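Local coordinates for protein endo-beta-1,4-glucanase (Bacillus licheniformis, PDB 2JEN) that hydrolyses beta-1,4-glucan backbones, notably that of xyloglucan, as a family 12 glycoside hydrolase probably secreted to degrade plant cell walls, at residues M73-N78 with A88-V93; I48-W53 with Q63-N68; D149-D154 with K195-F200. The protein carries 1 engineered substitution. All blocks are in the same frame, centred on the assembly; numbering follows the deposited sequence. Where two conformers were deposited one is given.

Interaction 1. Residues M73-N78 with A88-V93; sequences MGWVWN and AYPSIV. With GLC (alpha-D-glucopyranose), chain B.
Met73 reaches across to Ile92 with the end of its extended side chain. Its methyl CE lies 3.8 Å from Ile92 CD1, and the two side chains run roughly perpendicular. Met73 also packs on Trp256 and Ile48.

Trp75 makes the largest share of the contact. Its CG sits between the backbone N and the carbonyl carbon (chi1 47°), which stands the indole up from the strand toward Pro90. Pro90 CB lies over the five-membered ring, 3.4 Å from its centroid and 11° off the normal. This is a CH-pi contact. Pro90 CG is 3.3 Å from Trp75 CD1, and Pro90 O lies over the same face, 3.2 Å from Trp75 CZ2. Ile92 CG1 meets the indole edge at Trp75 CZ3, 4.1 Å away. Trp75 NE1 is used outside the pair, in a hydrogen bond with Thr242 OG1.

Behind Pro90, Tyr89 turns to the glycan. One face of its ring lies under C6 of the chain B glucose, while Ser91 CB lies over the opposite face. Ser91 OG donates to Tyr89 O at 2.7 Å.

No hydrogen bond joins the two segments. They meet through side chains between two sheets, the buried interior of the beta-jelly-roll sandwich of family 12.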
loop_
_atom_site.group_PDB
_atom_site.type_symbol
_atom_site.label_atom_id
_atom_site.label_comp_id
_atom_site.label_asym_id
_atom_site.label_seq_id
_atom_site.Cartn_x
_atom_site.Cartn_y
_atom_site.Cartn_z
ATOM N N MET A 73 -4.662 12.333 18.218
ATOM C CA MET A 73 -3.588 11.384 17.933
ATOM C C MET A 73 -4.104 9.993 18.178
ATOM O O MET A 73 -5.171 9.841 18.820
ATOM C CB MET A 73 -2.358 11.685 18.780
ATOM C CG MET A 73 -2.582 11.555 20.251
ATOM S SD MET A 73 -1.137 12.028 21.230
ATOM C CE MET A 73 -1.883 12.403 22.826
ATOM N N GLY A 74 -3.377 8.976 17.739
ATOM C CA GLY A 74 -3.877 7.625 17.942
ATOM C C GLY A 74 -3.163 6.638 17.053
ATOM O O GLY A 74 -1.997 6.844 16.683
ATOM N N TRP A 75 -3.834 5.548 16.748
ATOM C CA TRP A 75 -3.262 4.487 15.928
ATOM C C TRP A 75 -4.374 3.621 15.354
ATOM O O TRP A 75 -5.474 3.621 15.863
ATOM C CB TRP A 75 -2.204 3.663 16.670
ATOM C CG TRP A 75 -2.602 3.209 18.050
ATOM C CD1 TRP A 75 -3.249 2.053 18.384
ATOM C CD2 TRP A 75 -2.308 3.872 19.288
ATOM N NE1 TRP A 75 -3.435 1.998 19.738
ATOM C CE2 TRP A 75 -2.838 3.080 20.328
ATOM C CE3 TRP A 75 -1.650 5.061 19.628
ATOM C CZ2 TRP A 75 -2.771 3.449 21.664
ATOM C CZ3 TRP A 75 -1.596 5.429 20.959
ATOM C CH2 TRP A 75 -2.150 4.619 21.960
ATOM N N VAL A 76 -4.043 2.930 14.273
ATOM C CA VAL A 76 -4.925 2.153 13.467
ATOM C C VAL A 76 -4.229 0.794 13.285
ATOM O O VAL A 76 -3.013 0.757 13.092
ATOM C CB VAL A 76 -5.093 2.904 12.136
ATOM C CG1 VAL A 76 -6.206 2.271 11.316
ATOM C CG2 VAL A 76 -5.333 4.447 12.410
ATOM N N TRP A 77 -4.975 -0.297 13.294
ATOM C CA TRP A 77 -4.356 -1.612 13.249
ATOM C C TRP A 77 -5.204 -2.663 12.545
ATOM O O TRP A 77 -6.439 -2.536 12.414
ATOM C CB TRP A 77 -4.077 -2.129 14.673
ATOM C CG TRP A 77 -5.283 -2.444 15.531
ATOM C CD1 TRP A 77 -5.988 -3.601 15.564
ATOM C CD2 TRP A 77 -5.905 -1.583 16.501
ATOM N NE1 TRP A 77 -7.009 -3.514 16.494
ATOM C CE2 TRP A 77 -6.967 -2.290 17.087
ATOM C CE3 TRP A 77 -5.660 -0.283 16.934
ATOM C CZ2 TRP A 77 -7.748 -1.753 18.108
ATOM C CZ3 TRP A 77 -6.466 0.260 17.941
ATOM C CH2 TRP A 77 -7.469 -0.497 18.520
ATOM N N ASN A 78 -4.513 -3.710 12.132
ATOM C CA ASN A 78 -5.117 -4.921 11.647
ATOM C C ASN A 78 -4.250 -6.109 11.998
ATOM O O ASN A 78 -3.113 -6.191 11.536
ATOM C CB ASN A 78 -5.237 -4.860 10.118
ATOM C CG ASN A 78 -5.765 -6.114 9.516
ATOM O OD1 ASN A 78 -6.700 -6.708 10.020
ATOM N ND2 ASN A 78 -5.141 -6.558 8.446
ATOM N N ALA A 88 0.709 -6.908 19.842
ATOM C CA ALA A 88 1.211 -5.546 19.753
ATOM C C ALA A 88 0.666 -4.724 20.911
ATOM O O ALA A 88 -0.394 -5.066 21.473
ATOM C CB ALA A 88 0.769 -4.920 18.398
ATOM N N TYR A 89 1.382 -3.642 21.246
ATOM C CA TYR A 89 0.929 -2.673 22.232
ATOM C C TYR A 89 1.271 -1.278 21.709
ATOM O O TYR A 89 2.107 -0.569 22.282
ATOM C CB TYR A 89 1.589 -2.948 23.573
ATOM C CG TYR A 89 1.194 -2.032 24.732
ATOM C CD1 TYR A 89 -0.134 -1.892 25.145
ATOM C CD2 TYR A 89 2.136 -1.274 25.399
ATOM C CE1 TYR A 89 -0.489 -1.109 26.238
ATOM C CE2 TYR A 89 1.796 -0.476 26.482
ATOM C CZ TYR A 89 0.473 -0.341 26.848
ATOM O OH TYR A 89 0.172 0.428 27.945
ATOM N N PRO A 90 0.623 -0.867 20.615
ATOM C CA PRO A 90 0.758 0.542 20.219
ATOM C C PRO A 90 0.349 1.396 21.417
ATOM O O PRO A 90 -0.627 1.084 22.113
ATOM C CB PRO A 90 -0.234 0.691 19.043
ATOM C CG PRO A 90 -1.237 -0.456 19.261
ATOM C CD PRO A 90 -0.393 -1.582 19.835
ATOM N N SER A 91 1.101 2.458 21.671
ATOM C CA SER A 91 1.039 3.113 22.952
ATOM C C SER A 91 1.719 4.455 22.921
ATOM O O SER A 91 2.494 4.767 22.008
ATOM C CB SER A 91 1.705 2.220 23.994
ATOM O OG SER A 91 2.944 1.728 23.512
ATOM N N ILE A 92 1.394 5.269 23.932
ATOM C CA ILE A 92 2.184 6.438 24.292
ATOM C C ILE A 92 3.076 6.072 25.460
ATOM O O ILE A 92 2.599 5.497 26.430
ATOM C CB ILE A 92 1.304 7.641 24.670
ATOM C CG1 ILE A 92 0.327 7.963 23.552
ATOM C CG2 ILE A 92 2.184 8.833 25.044
ATOM C CD1 ILE A 92 -0.796 8.968 23.976
ATOM N N VAL A 93 4.346 6.469 25.386
ATOM C CA VAL A 93 5.359 6.212 26.427
ATOM C C VAL A 93 5.718 7.530 27.051
ATOM O O VAL A 93 6.124 8.460 26.355
ATOM C CB VAL A 93 6.615 5.514 25.845
ATOM C CG1 VAL A 93 7.745 5.382 26.871
ATOM C CG2 VAL A 93 6.244 4.167 25.263
HETATM C C1 GLC B . 2.092 -6.641 30.305
HETATM C C2 GLC B . 3.344 -7.494 30.115
HETATM C C3 GLC B . 4.430 -6.628 29.533
HETATM C C4 GLC B . 3.966 -6.118 28.173
HETATM C C5 GLC B . 2.686 -5.319 28.451
HETATM C C6 GLC B . 2.137 -4.556 27.239
HETATM O O1 GLC B . 1.038 -7.341 30.905
HETATM O O2 GLC B . 3.899 -8.034 31.293
HETATM O O3 GLC B . 5.605 -7.439 29.558
HETATM O O4 GLC B . 4.921 -5.242 27.617
HETATM O O5 GLC B . 1.713 -6.192 29.007
HETATM O O6 GLC B . 1.924 -5.409 26.135
#

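Interaction 2. Residues I48-W53 with Q63-N68; sequences IFNNVW and QTIYHN. With XYS (alpha-D-xylopyranose), chain C; GLC (alpha-D-glucopyranose), chain D; GLC (alpha-D-glucopyranose), chain B.
Polar contacts join Asn50 and Gln63 in a two-way grip. Gln63 NE2 donates to Asn50 OD1 at 2.9 Å, with an N-H...O angle of 162°. Asn50 ND2 donates in return to the backbone O of Gln63 at 3.0 Å. Both donors stand above the carbonyl planes they meet, and the two amide planes are 52° apart. With CG swung opposite the backbone N, the extended Gln63 chain carries its amide across to the loop. Gln63 NE2 also makes a weak bond to Asn51 O. Outside the pair, Gln63 OE1 bonds Trp79 NE1, and Asn50 ND2 bonds Asn34 O. These bonds fix the rotation of both buried amides.

Van der Waals contacts flank the amides. Ile48 CG2 meets Ile65 CG2 at 3.7 Å, the two side chains running antiparallel alongside one another. Ile48 CD1 comes 3.2 Å from Tyr66 O and also packs on His67 CB. The Val52 methyl CG1 packs against the Gln63 amide, 3.5 Å from NE2.

Sugar contacts lie on the far side of the loop. Asn51 ND2 donates to O2 of the chain D glucose at 2.9 Å. Val52 N donates almost straight (172°) to O4 of the chain C xylose. The Trp53 ring carries the chain D glucose over one face, with C1 over the ring, and its NE1 donates to O6 of the chain B glucose at 3.0 Å.

Asn50 centres an inverse gamma turn. The arrangement is a sugar-binding loop, with an aromatic platform as in many glycoside hydrolases, anchored to the outer sheet of the sandwich beside the substrate cleft.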
loop_
_atom_site.group_PDB
_atom_site.type_symbol
_atom_site.label_atom_id
_atom_site.label_comp_id
_atom_site.label_asym_id
_atom_site.label_seq_id
_atom_site.Cartn_x
_atom_site.Cartn_y
_atom_site.Cartn_z
ATOM N N ILE A 48 4.583 8.487 20.825
ATOM C CA ILE A 48 3.742 7.399 20.361
ATOM C C ILE A 48 4.710 6.367 19.780
ATOM O O ILE A 48 5.622 6.706 19.040
ATOM C CB ILE A 48 2.686 7.844 19.310
ATOM C CG1 ILE A 48 1.999 9.170 19.705
ATOM C CG2 ILE A 48 1.687 6.739 19.094
ATOM C CD1 ILE A 48 1.029 9.710 18.672
ATOM N N PHE A 49 4.470 5.124 20.118
ATOM C CA PHE A 49 5.392 4.031 19.817
ATOM C C PHE A 49 4.680 2.892 19.086
ATOM O O PHE A 49 3.687 2.346 19.575
ATOM C CB PHE A 49 5.951 3.511 21.157
ATOM C CG PHE A 49 7.047 2.471 21.057
ATOM C CD1 PHE A 49 8.013 2.506 20.064
ATOM C CD2 PHE A 49 7.143 1.504 22.026
ATOM C CE1 PHE A 49 9.032 1.556 20.029
ATOM C CE2 PHE A 49 8.145 0.551 21.962
ATOM C CZ PHE A 49 9.083 0.583 20.986
ATOM N N ASN A 50 5.166 2.563 17.886
ATOM C CA ASN A 50 4.566 1.522 17.058
ATOM C C ASN A 50 5.094 0.178 17.522
ATOM O O ASN A 50 5.864 -0.521 16.836
ATOM C CB ASN A 50 4.831 1.780 15.569
ATOM C CG ASN A 50 3.799 1.125 14.694
ATOM O OD1 ASN A 50 2.673 0.880 15.155
ATOM N ND2 ASN A 50 4.086 0.952 13.420
ATOM N N ASN A 51 4.669 -0.209 18.734
ATOM C CA ASN A 51 5.193 -1.379 19.446
ATOM C C ASN A 51 4.499 -2.635 18.967
ATOM O O ASN A 51 3.299 -2.777 19.170
ATOM C CB ASN A 51 4.972 -1.174 20.949
ATOM C CG ASN A 51 5.456 -2.301 21.800
ATOM O OD1 ASN A 51 5.666 -3.387 21.337
ATOM N ND2 ASN A 51 5.604 -2.023 23.084
ATOM N N VAL A 52 5.259 -3.512 18.300
ATOM C CA VAL A 52 4.751 -4.735 17.726
ATOM C C VAL A 52 5.467 -5.950 18.325
ATOM O O VAL A 52 5.810 -6.897 17.618
ATOM C CB VAL A 52 4.804 -4.715 16.186
ATOM C CG1 VAL A 52 3.877 -3.614 15.666
ATOM C CG2 VAL A 52 6.219 -4.518 15.621
ATOM N N TRP A 53 5.603 -5.968 19.656
ATOM C CA TRP A 53 6.481 -6.916 20.301
ATOM C C TRP A 53 6.092 -8.382 20.127
ATOM O O TRP A 53 6.948 -9.264 20.235
ATOM C CB TRP A 53 6.605 -6.634 21.783
ATOM C CG TRP A 53 5.421 -6.861 22.660
ATOM C CD1 TRP A 53 4.445 -5.949 22.997
ATOM C CD2 TRP A 53 5.126 -8.045 23.406
ATOM N NE1 TRP A 53 3.575 -6.511 23.903
ATOM C CE2 TRP A 53 3.986 -7.777 24.173
ATOM C CE3 TRP A 53 5.760 -9.281 23.534
ATOM C CZ2 TRP A 53 3.434 -8.709 25.045
ATOM C CZ3 TRP A 53 5.201 -10.224 24.390
ATOM C CH2 TRP A 53 4.040 -9.923 25.116
ATOM N N GLN A 63 0.027 -1.752 11.191
ATOM C CA GLN A 63 -0.201 -0.882 12.332
ATOM C C GLN A 63 0.453 0.443 12.079
ATOM O O GLN A 63 1.641 0.488 11.752
ATOM C CB GLN A 63 0.329 -1.519 13.620
ATOM C CG GLN A 63 -0.081 -0.798 14.892
ATOM C CD GLN A 63 0.332 -1.576 16.120
ATOM O OE1 GLN A 63 -0.375 -2.499 16.532
ATOM N NE2 GLN A 63 1.511 -1.286 16.650
ATOM N N THR A 64 -0.336 1.505 12.210
ATOM C CA THR A 64 0.084 2.881 11.908
ATOM C C THR A 64 -0.188 3.760 13.131
ATOM O O THR A 64 -1.316 3.748 13.640
ATOM C CB THR A 64 -0.749 3.389 10.710
ATOM O OG1 THR A 64 -0.333 2.650 9.537
ATOM C CG2 THR A 64 -0.648 4.936 10.465
ATOM N N ILE A 65 0.795 4.518 13.548
ATOM C CA ILE A 65 0.656 5.514 14.589
ATOM C C ILE A 65 0.517 6.895 13.957
ATOM O O ILE A 65 1.105 7.146 12.922
ATOM C CB ILE A 65 1.819 5.472 15.606
ATOM C CG1 ILE A 65 3.200 5.636 14.959
ATOM C CG2 ILE A 65 1.714 4.188 16.448
ATOM C CD1 ILE A 65 4.357 5.917 15.941
ATOM N N TYR A 66 -0.279 7.793 14.555
ATOM C CA TYR A 66 -0.418 9.144 14.013
ATOM C C TYR A 66 -0.551 10.191 15.088
ATOM O O TYR A 66 -1.040 9.949 16.188
ATOM C CB TYR A 66 -1.615 9.228 13.060
ATOM C CG TYR A 66 -2.990 9.209 13.724
ATOM C CD1 TYR A 66 -3.662 8.030 13.995
ATOM C CD2 TYR A 66 -3.605 10.386 14.055
ATOM C CE1 TYR A 66 -4.907 8.046 14.571
ATOM C CE2 TYR A 66 -4.857 10.421 14.640
ATOM C CZ TYR A 66 -5.492 9.235 14.910
ATOM O OH TYR A 66 -6.792 9.266 15.420
ATOM N N HIS A 67 -0.102 11.392 14.720
ATOM C CA HIS A 67 -0.226 12.574 15.566
ATOM C C HIS A 67 -0.630 13.728 14.705
ATOM O O HIS A 67 0.151 14.138 13.846
ATOM C CB HIS A 67 1.124 12.867 16.245
ATOM C CG HIS A 67 1.138 14.070 17.140
ATOM N ND1 HIS A 67 1.420 15.333 16.664
ATOM C CD2 HIS A 67 0.922 14.202 18.468
ATOM C CE1 HIS A 67 1.353 16.192 17.667
ATOM N NE2 HIS A 67 1.067 15.533 18.781
ATOM N N ASN A 68 -1.839 14.244 14.905
ATOM C CA ASN A 68 -2.276 15.485 14.251
ATOM C C ASN A 68 -2.008 16.695 15.155
ATOM O O ASN A 68 -1.546 17.723 14.694
ATOM C CB ASN A 68 -3.748 15.414 13.868
ATOM C CG ASN A 68 -4.066 14.287 12.923
ATOM O OD1 ASN A 68 -3.229 13.918 12.074
ATOM N ND2 ASN A 68 -5.264 13.723 13.058
HETATM C C1 XYS C . 10.525 -4.944 21.048
HETATM C C2 XYS C . 10.665 -5.460 19.621
HETATM C C3 XYS C . 10.086 -4.469 18.604
HETATM C C4 XYS C . 8.725 -3.986 19.117
HETATM C C5 XYS C . 8.732 -3.478 20.565
HETATM O O2 XYS C . 12.059 -5.658 19.337
HETATM O O3 XYS C . 9.939 -4.989 17.265
HETATM O O4 XYS C . 8.184 -3.043 18.229
HETATM O O5 XYS C . 9.259 -4.468 21.375
HETATM C C1 GLC D . 5.875 -5.818 26.701
HETATM C C2 GLC D . 6.602 -4.635 26.095
HETATM C C3 GLC D . 7.628 -5.096 25.090
HETATM C C4 GLC D . 8.556 -6.088 25.788
HETATM C C5 GLC D . 7.728 -7.251 26.360
HETATM C C6 GLC D . 8.652 -8.169 27.174
HETATM O O2 GLC D . 5.719 -3.678 25.508
HETATM O O3 GLC D . 8.276 -3.944 24.522
HETATM O O4 GLC D . 9.495 -6.634 24.908
HETATM O O5 GLC D . 6.808 -6.724 27.296
HETATM O O6 GLC D . 8.838 -9.404 26.521
HETATM C C1 GLC B . 2.092 -6.641 30.305
HETATM C C2 GLC B . 3.344 -7.494 30.115
HETATM C C3 GLC B . 4.430 -6.628 29.533
HETATM C C4 GLC B . 3.966 -6.118 28.173
HETATM C C5 GLC B . 2.686 -5.319 28.451
HETATM C C6 GLC B . 2.137 -4.556 27.239
HETATM O O1 GLC B . 1.038 -7.341 30.905
HETATM O O2 GLC B . 3.899 -8.034 31.293
HETATM O O3 GLC B . 5.605 -7.439 29.558
HETATM O O4 GLC B . 4.921 -5.242 27.617
HETATM O O5 GLC B . 1.713 -6.192 29.007
HETATM O O6 GLC B . 1.924 -5.409 26.135
#

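Interaction 3. Residues D149-D154 with K195-F200; sequences DSAPTD and KGWNVF. With GLC (alpha-D-glucopyranose), chain B; XYS (alpha-D-xylopyranose), chain E.
The Trp197 indole meets Pro152 and Ala151 at its edge. Pro152 O lies near the ring plane, 3.5 Å from Trp197 CE3. Pro152 CD is 3.8 Å from Trp197 CZ3, the proline ring running alongside the indole. Ala151 CB stands at the same edge and also packs on Lys195 CB. Elsewhere on the edge, and in plane, is O2 of the chain B glucose. Trp197 NE1 donates to it at 3.1 Å and 163°, with a second, weak bond to O3. O5 of the chain E xylose comes obliquely to the indole, 3.7 Å from Trp197 CZ2. Trp139 meets Trp197 edge-to-face. The edge of the Phe200 ring faces Asp154 OD2.

The Asn198 amide and Asp154 carboxylate run alongside each other, their planes 34° apart. Asn198 ND2 donates to Asp154 OD2 at 2.9 Å. The acceptor lies near the amide plane, but the donor comes from above the carboxylate plane. Both side chains leave beside the backbone N, which brings their ends together. Asp154 OD1 takes Thr153 OG1 at 2.8 Å, on the anti side, and a salt bridge from Lys233.

On the backbone, Asn198 N donates to Thr153 O at 3.2 Å, beginning the parallel pairing of Asp154 with Asn198. Thr153 and Asp154 form a classic beta bulge opposite Leu140. Before the pairing starts, one water bridges Pro152 O and Gly196 N. A second water donates to Thr153 O and weakly to Gly196 O.

The carboxylate is thus gripped through both oxygens, and the nearby Lys233 would probably help keep it charged. At the other end of the contact, the indole packs by its six-membered edge on Pro152 and Ala151, while NE1 on the five-membered ring donates to the sugar.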
loop_
_atom_site.group_PDB
_atom_site.type_symbol
_atom_site.label_atom_id
_atom_site.label_comp_id
_atom_site.label_asym_id
_atom_site.label_seq_id
_atom_site.Cartn_x
_atom_site.Cartn_y
_atom_site.Cartn_z
ATOM N N ASP A 149 18.813 -2.699 28.272
ATOM C CA ASP A 149 18.723 -4.114 28.638
ATOM C C ASP A 149 18.364 -4.313 30.101
ATOM O O ASP A 149 18.609 -5.381 30.663
ATOM C CB ASP A 149 20.053 -4.818 28.320
ATOM C CG ASP A 149 21.239 -4.168 28.967
ATOM O OD1 ASP A 149 21.106 -3.114 29.636
ATOM O OD2 ASP A 149 22.367 -4.764 28.834
ATOM N N SER A 150 17.780 -3.313 30.749
ATOM C CA SER A 150 17.422 -3.461 32.151
ATOM C C SER A 150 16.046 -4.075 32.291
ATOM O O SER A 150 15.046 -3.403 32.090
ATOM C CB SER A 150 17.444 -2.113 32.874
ATOM O OG SER A 150 18.705 -1.453 32.788
ATOM N N ALA A 151 15.973 -5.351 32.694
ATOM C CA ALA A 151 14.675 -6.001 32.857
ATOM C C ALA A 151 13.955 -5.400 34.044
ATOM O O ALA A 151 14.538 -5.267 35.117
ATOM C CB ALA A 151 14.839 -7.537 33.091
ATOM N N PRO A 152 12.688 -4.998 33.875
ATOM C CA PRO A 152 11.904 -4.518 35.013
ATOM C C PRO A 152 11.738 -5.564 36.098
ATOM O O PRO A 152 11.860 -6.772 35.844
ATOM C CB PRO A 152 10.549 -4.183 34.392
ATOM C CG PRO A 152 10.851 -3.909 32.978
ATOM C CD PRO A 152 11.933 -4.875 32.615
ATOM N N THR A 153 11.402 -5.075 37.281
ATOM C CA THR A 153 11.038 -5.956 38.377
ATOM C C THR A 153 9.528 -6.162 38.515
ATOM O O THR A 153 9.065 -7.192 39.032
ATOM C CB THR A 153 11.592 -5.424 39.723
ATOM O OG1 THR A 153 11.118 -4.098 39.917
ATOM C CG2 THR A 153 13.105 -5.427 39.711
ATOM N N ASP A 154 8.741 -5.192 38.075
ATOM C CA ASP A 154 7.309 -5.212 38.221
ATOM C C ASP A 154 6.659 -4.395 37.112
ATOM O O ASP A 154 7.223 -3.414 36.632
ATOM C CB ASP A 154 6.869 -4.550 39.540
ATOM C CG ASP A 154 7.537 -5.132 40.775
ATOM O OD1 ASP A 154 8.655 -4.704 41.101
ATOM O OD2 ASP A 154 6.939 -6.029 41.416
ATOM N N LYS A 195 15.310 -13.306 34.260
ATOM C CA LYS A 195 14.610 -12.059 34.067
ATOM C C LYS A 195 13.115 -12.319 34.127
ATOM O O LYS A 195 12.615 -13.329 33.627
ATOM C CB LYS A 195 14.936 -11.449 32.717
ATOM C CG LYS A 195 16.396 -11.134 32.542
ATOM C CD LYS A 195 16.701 -10.520 31.164
ATOM C CE LYS A 195 15.993 -11.160 29.956
ATOM N NZ LYS A 195 16.409 -12.547 29.587
ATOM N N GLY A 196 12.390 -11.386 34.707
ATOM C CA GLY A 196 10.949 -11.550 34.810
ATOM C C GLY A 196 10.425 -10.631 35.859
ATOM O O GLY A 196 11.144 -10.203 36.750
ATOM N N TRP A 197 9.147 -10.328 35.746
ATOM C CA TRP A 197 8.533 -9.332 36.593
ATOM C C TRP A 197 7.182 -9.777 37.118
ATOM O O TRP A 197 6.431 -10.454 36.450
ATOM C CB TRP A 197 8.406 -7.987 35.865
ATOM C CG TRP A 197 7.942 -8.087 34.438
ATOM C CD1 TRP A 197 6.662 -8.050 33.954
ATOM C CD2 TRP A 197 8.789 -8.194 33.303
ATOM N NE1 TRP A 197 6.680 -8.170 32.595
ATOM C CE2 TRP A 197 7.974 -8.275 32.174
ATOM C CE3 TRP A 197 10.164 -8.294 33.145
ATOM C CZ2 TRP A 197 8.498 -8.422 30.878
ATOM C CZ3 TRP A 197 10.694 -8.426 31.866
ATOM C CH2 TRP A 197 9.850 -8.493 30.750
ATOM N N ASN A 198 6.863 -9.335 38.329
ATOM C CA ASN A 198 5.485 -9.400 38.779
ATOM C C ASN A 198 4.619 -8.580 37.855
ATOM O O ASN A 198 5.067 -7.540 37.353
ATOM C CB ASN A 198 5.397 -8.868 40.186
ATOM C CG ASN A 198 6.314 -9.616 41.125
ATOM O OD1 ASN A 198 6.171 -10.834 41.258
ATOM N ND2 ASN A 198 7.308 -8.933 41.689
ATOM N N VAL A 199 3.356 -8.996 37.685
ATOM C CA VAL A 199 2.396 -8.188 36.953
ATOM C C VAL A 199 1.119 -8.105 37.793
ATOM O O VAL A 199 0.501 -9.119 38.143
ATOM C CB VAL A 199 2.162 -8.708 35.506
ATOM C CG1 VAL A 199 1.754 -10.180 35.446
ATOM C CG2 VAL A 199 1.174 -7.761 34.772
ATOM N N PHE A 200 0.739 -6.875 38.088
ATOM C CA PHE A 200 -0.425 -6.556 38.843
ATOM C C PHE A 200 -1.387 -5.805 37.934
ATOM O O PHE A 200 -1.025 -4.715 37.442
ATOM C CB PHE A 200 -0.087 -5.663 40.035
ATOM C CG PHE A 200 1.009 -6.206 40.913
ATOM C CD1 PHE A 200 0.730 -7.131 41.888
ATOM C CD2 PHE A 200 2.306 -5.744 40.790
ATOM C CE1 PHE A 200 1.748 -7.610 42.694
ATOM C CE2 PHE A 200 3.315 -6.192 41.615
ATOM C CZ PHE A 200 3.026 -7.137 42.590
HETATM C C1 GLC B . 2.092 -6.641 30.305
HETATM C C2 GLC B . 3.344 -7.494 30.115
HETATM C C3 GLC B . 4.430 -6.628 29.533
HETATM C C4 GLC B . 3.966 -6.118 28.173
HETATM C C5 GLC B . 2.686 -5.319 28.451
HETATM C C6 GLC B . 2.137 -4.556 27.239
HETATM O O1 GLC B . 1.038 -7.341 30.905
HETATM O O2 GLC B . 3.899 -8.034 31.293
HETATM O O3 GLC B . 5.605 -7.439 29.558
HETATM O O4 GLC B . 4.921 -5.242 27.617
HETATM O O5 GLC B . 1.713 -6.192 29.007
HETATM O O6 GLC B . 1.924 -5.409 26.135
HETATM C C1 XYS E . 9.538 -10.385 27.347
HETATM C C2 XYS E . 10.151 -11.382 26.433
HETATM C C3 XYS E . 9.024 -12.091 25.700
HETATM C C4 XYS E . 8.078 -12.758 26.687
HETATM C C5 XYS E . 7.604 -11.717 27.694
HETATM O O2 XYS E . 10.928 -10.706 25.464
HETATM O O3 XYS E . 9.570 -13.022 24.780
HETATM O O4 XYS E . 6.987 -13.258 25.948
HETATM O O5 XYS E . 8.746 -11.051 28.227
HETATM O O HOH W 1 13.645 -8.888 35.860
HETATM O O HOH W 2 10.920 -9.045 39.915
#

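Interactions 1 and 2 are buried neighbours, with centres about 4 Å apart. Strands 62-67 and 72-79 are adjacent in the outer sheet, and 46-49 and 91-95 in the other, so both contacts bridge the same two sheets. Interaction 1 does this mainly through apolar and aromatic side chains, without a hydrogen bond between its segments. Interaction 2 adds paired amides, where the strand gives way to a loop. Interaction 3 lies about 22 Å from interaction 1 between centres and is only partly buried. It joins a loop to a strand within one sheet and uses waters and a carboxylate. All three contacts touch the chain B glucose, through Tyr89, Trp53 and Trp197 respectively.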